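Microtubule-associated serine/threonine-protein kinase 4 (Homo sapiens, PDB 2W7R) is a protein kinase that phosphorylates serine and threonine residues and carries a PDZ domain, which probably recruits partner proteins by binding their C-terminal tails. Local coordinates at residues I5-S10 and N82-T87. Numbering follows the deposited sequence.
Sequences IVIHSS and NKVSIT
Ile5 and Ile7 pair with Ile86 and Val84 in an antiparallel beta ladder that joins the first and last strands of the PDZ fold, 5-8 and 83-89, so that the two ends of the domain's chain are stitched side by side. Both are hydrogen-bonded pairs with two backbone bonds each. Ile7 N to Val84 O is the straightest, 2.9 Å with an angle of 179° at the hydrogen, and Val84 N returns to Ile7 O at 3.1 Å; Ile5 N meets Ile86 O from a position tilted out of the carbonyl plane. Beyond the strand end a fifth bond, from Ser9 N to Asn82 O at 2.8 Å, carries the ladder into the flanking loops. Between these rungs lie the non-hydrogen-bonded pairs, Val6 with Ser85 and His8 with Lys83, where the CA-H of Ser85 points at Ile5 O and that of Lys83 at Ile7 O.

As in any sheet, side chains alternate between two faces. Ile7, Val84 and Ile86 are buried on one, with Ile5 partly exposed. Here Ile7 CD1 meets Ile86 CD1 at 4.0 Å, methyl to methyl, and a chi1 of 73° sets Val84 CG1 between its own backbone N and carbonyl carbon, where it faces Ile7 CB. On the other, Val6, His8 and Lys83 are exposed and Ser85 partly so. With CG anti to the backbone N (chi1 -175°), Lys83 runs out beside His8 as far as CD, 3.5 Å from ring atom CE1, and bends beyond it; its CG lies 4.0 Å from Val6 CG1.

Strand 5-8 forms one edge of its sheet within the chain, whereas 83-89 is flanked on its other side by strand 56-60. Helix 45-49 packs on Ile5 and Ile7 through Ala49, and Ile7 and Ile86 both touch Phe16 of the second sheet, 16-24/31-40.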
ATOM      1  N   ILE A   5       2.685  16.659  -6.080  1.00 37.50           N
ATOM      2  CA  ILE A   5       1.647  17.201  -5.217  1.00 36.06           C
ATOM      3  C   ILE A   5       2.227  18.391  -4.470  1.00 37.66           C
ATOM      4  O   ILE A   5       3.220  18.258  -3.759  1.00 33.70           O
ATOM      5  CB  ILE A   5       1.171  16.172  -4.175  1.00 44.73           C
ATOM      6  CG1 ILE A   5       0.774  14.856  -4.851  1.00 41.65           C
ATOM      7  CG2 ILE A   5       0.015  16.743  -3.355  1.00 46.52           C
ATOM      8  CD1 ILE A   5      -0.520  14.923  -5.613  1.00 52.06           C
ATOM      9  N   VAL A   6       1.618  19.558  -4.632  1.00 37.59           N
ATOM     10  CA  VAL A   6       2.095  20.740  -3.931  1.00 40.40           C
ATOM     11  C   VAL A   6       1.223  21.017  -2.719  1.00 41.05           C
ATOM     12  O   VAL A   6       0.009  21.174  -2.835  1.00 48.09           O
ATOM     13  CB  VAL A   6       2.130  21.965  -4.852  1.00 45.25           C
ATOM     14  CG1 VAL A   6       2.640  23.184  -4.097  1.00 38.06           C
ATOM     15  CG2 VAL A   6       3.011  21.676  -6.064  1.00 53.03           C
ATOM     16  N   ILE A   7       1.843  21.064  -1.548  1.00 33.92           N
ATOM     17  CA  ILE A   7       1.099  21.286  -0.321  1.00 37.42           C
ATOM     18  C   ILE A   7       1.478  22.632   0.282  1.00 41.59           C
ATOM     19  O   ILE A   7       2.648  22.880   0.581  1.00 35.75           O
ATOM     20  CB  ILE A   7       1.345  20.162   0.705  1.00 34.89           C
ATOM     21  CG1 ILE A   7       1.074  18.792   0.079  1.00 31.89           C
ATOM     22  CG2 ILE A   7       0.473  20.372   1.937  1.00 36.60           C
ATOM     23  CD1 ILE A   7       1.444  17.619   0.984  1.00 33.92           C
ATOM     24  N   HIS A   8       0.485  23.505   0.442  1.00 33.74           N
ATOM     25  CA  HIS A   8       0.699  24.801   1.068  1.00 37.34           C
ATOM     26  C   HIS A   8       0.240  24.742   2.516  1.00 41.30           C
ATOM     27  O   HIS A   8      -0.920  24.435   2.794  1.00 41.50           O
ATOM     28  CB  HIS A   8      -0.088  25.896   0.347  1.00 38.17           C
ATOM     29  CG  HIS A   8       0.228  26.020  -1.110  1.00 39.00           C
ATOM     30  ND1 HIS A   8       1.145  26.926  -1.597  1.00 44.32           N
ATOM     31  CD2 HIS A   8      -0.264  25.365  -2.187  1.00 47.68           C
ATOM     32  CE1 HIS A   8       1.203  26.825  -2.913  1.00 47.36           C
ATOM     33  NE2 HIS A   8       0.361  25.882  -3.297  1.00 48.88           N
ATOM     34  N   SER A   9       1.155  25.040   3.432  1.00 43.32           N
ATOM     35  CA  SER A   9       0.849  25.073   4.856  1.00 47.77           C
ATOM     36  C   SER A   9       0.883  26.509   5.370  1.00 49.89           C
ATOM     37  O   SER A   9       1.669  27.325   4.890  1.00 53.02           O
ATOM     38  CB  SER A   9       1.852  24.220   5.634  1.00 51.20           C
ATOM     39  OG  SER A   9       1.790  24.499   7.022  1.00 60.21           O
ATOM     40  N   SER A  10       0.034  26.806   6.350  1.00 51.36           N
ATOM     41  CA  SER A  10      -0.018  28.139   6.946  1.00 64.08           C
ATOM     42  C   SER A  10       0.896  28.243   8.164  1.00 67.95           C
ATOM     43  O   SER A  10       1.943  27.594   8.223  1.00 71.73           O
ATOM     44  CB  SER A  10      -1.455  28.505   7.331  1.00 66.56           C
ATOM     45  OG  SER A  10      -1.992  27.578   8.258  1.00 63.54           O
ATOM     46  N   ASN A  82       7.140  25.957   4.783  1.00 69.95           N
ATOM     47  CA  ASN A  82       5.748  26.330   4.509  1.00 67.78           C
ATOM     48  C   ASN A  82       5.108  25.665   3.289  1.00 55.29           C
ATOM     49  O   ASN A  82       3.957  25.228   3.343  1.00 48.59           O
ATOM     50  CB  ASN A  82       5.609  27.852   4.405  1.00 79.03           C
ATOM     51  CG  ASN A  82       5.422  28.513   5.758  1.00 86.94           C
ATOM     52  OD1 ASN A  82       5.280  27.838   6.778  1.00 89.81           O
ATOM     53  ND2 ASN A  82       5.412  29.842   5.772  1.00 87.25           N
ATOM     54  N   LYS A  83       5.842  25.611   2.184  1.00 42.76           N
ATOM     55  CA  LYS A  83       5.363  24.924   0.992  1.00 33.75           C
ATOM     56  C   LYS A  83       6.277  23.735   0.708  1.00 35.30           C
ATOM     57  O   LYS A  83       7.494  23.850   0.827  1.00 42.42           O
ATOM     58  CB  LYS A  83       5.333  25.872  -0.205  1.00 43.17           C
ATOM     59  CG  LYS A  83       4.729  25.258  -1.457  1.00 50.75           C
ATOM     60  CD  LYS A  83       4.658  26.265  -2.595  1.00 59.94           C
ATOM     61  CE  LYS A  83       6.043  26.695  -3.049  1.00 66.15           C
ATOM     62  NZ  LYS A  83       5.980  27.666  -4.180  1.00 69.99           N
ATOM     63  N   VAL A  84       5.689  22.598   0.347  1.00 31.01           N
ATOM     64  CA  VAL A  84       6.472  21.416  -0.013  1.00 29.72           C
ATOM     65  C   VAL A  84       5.888  20.715  -1.236  1.00 38.97           C
ATOM     66  O   VAL A  84       4.679  20.711  -1.447  1.00 35.45           O
ATOM     67  CB  VAL A  84       6.564  20.413   1.156  1.00 29.10           C
ATOM     68  CG1 VAL A  84       5.228  19.704   1.363  1.00 31.20           C
ATOM     69  CG2 VAL A  84       7.679  19.392   0.901  1.00 33.69           C
ATOM     70  N   SER A  85       6.760  20.126  -2.045  1.00 32.67           N
ATOM     71  CA  SER A  85       6.325  19.394  -3.218  1.00 29.64           C
ATOM     72  C   SER A  85       6.622  17.918  -2.989  1.00 29.78           C
ATOM     73  O   SER A  85       7.732  17.568  -2.616  1.00 35.35           O
ATOM     74  CB  SER A  85       7.086  19.901  -4.444  1.00 46.87           C
ATOM     75  OG  SER A  85       6.600  19.309  -5.633  1.00 62.86           O
ATOM     76  N   ILE A  86       5.629  17.057  -3.175  1.00 28.49           N
ATOM     77  CA  ILE A  86       5.845  15.624  -2.986  1.00 28.79           C
ATOM     78  C   ILE A  86       5.516  14.866  -4.265  1.00 29.30           C
ATOM     79  O   ILE A  86       4.394  14.932  -4.767  1.00 29.60           O
ATOM     80  CB  ILE A  86       5.012  15.072  -1.810  1.00 31.98           C
ATOM     81  CG1 ILE A  86       5.359  15.822  -0.525  1.00 36.32           C
ATOM     82  CG2 ILE A  86       5.243  13.573  -1.620  1.00 29.19           C
ATOM     83  CD1 ILE A  86       4.703  15.256   0.699  1.00 44.26           C
ATOM     84  N   THR A  87       6.504  14.158  -4.802  1.00 25.95           N
ATOM     85  CA  THR A  87       6.278  13.339  -5.978  1.00 25.59           C
ATOM     86  C   THR A  87       5.914  11.937  -5.521  1.00 24.77           C
ATOM     87  O   THR A  87       6.607  11.344  -4.695  1.00 25.91           O
ATOM     88  CB  THR A  87       7.525  13.280  -6.873  1.00 26.64           C
ATOM     89  OG1 THR A  87       7.977  14.611  -7.155  1.00 28.26           O
ATOM     90  CG2 THR A  87       7.217  12.556  -8.176  1.00 32.57           C
TER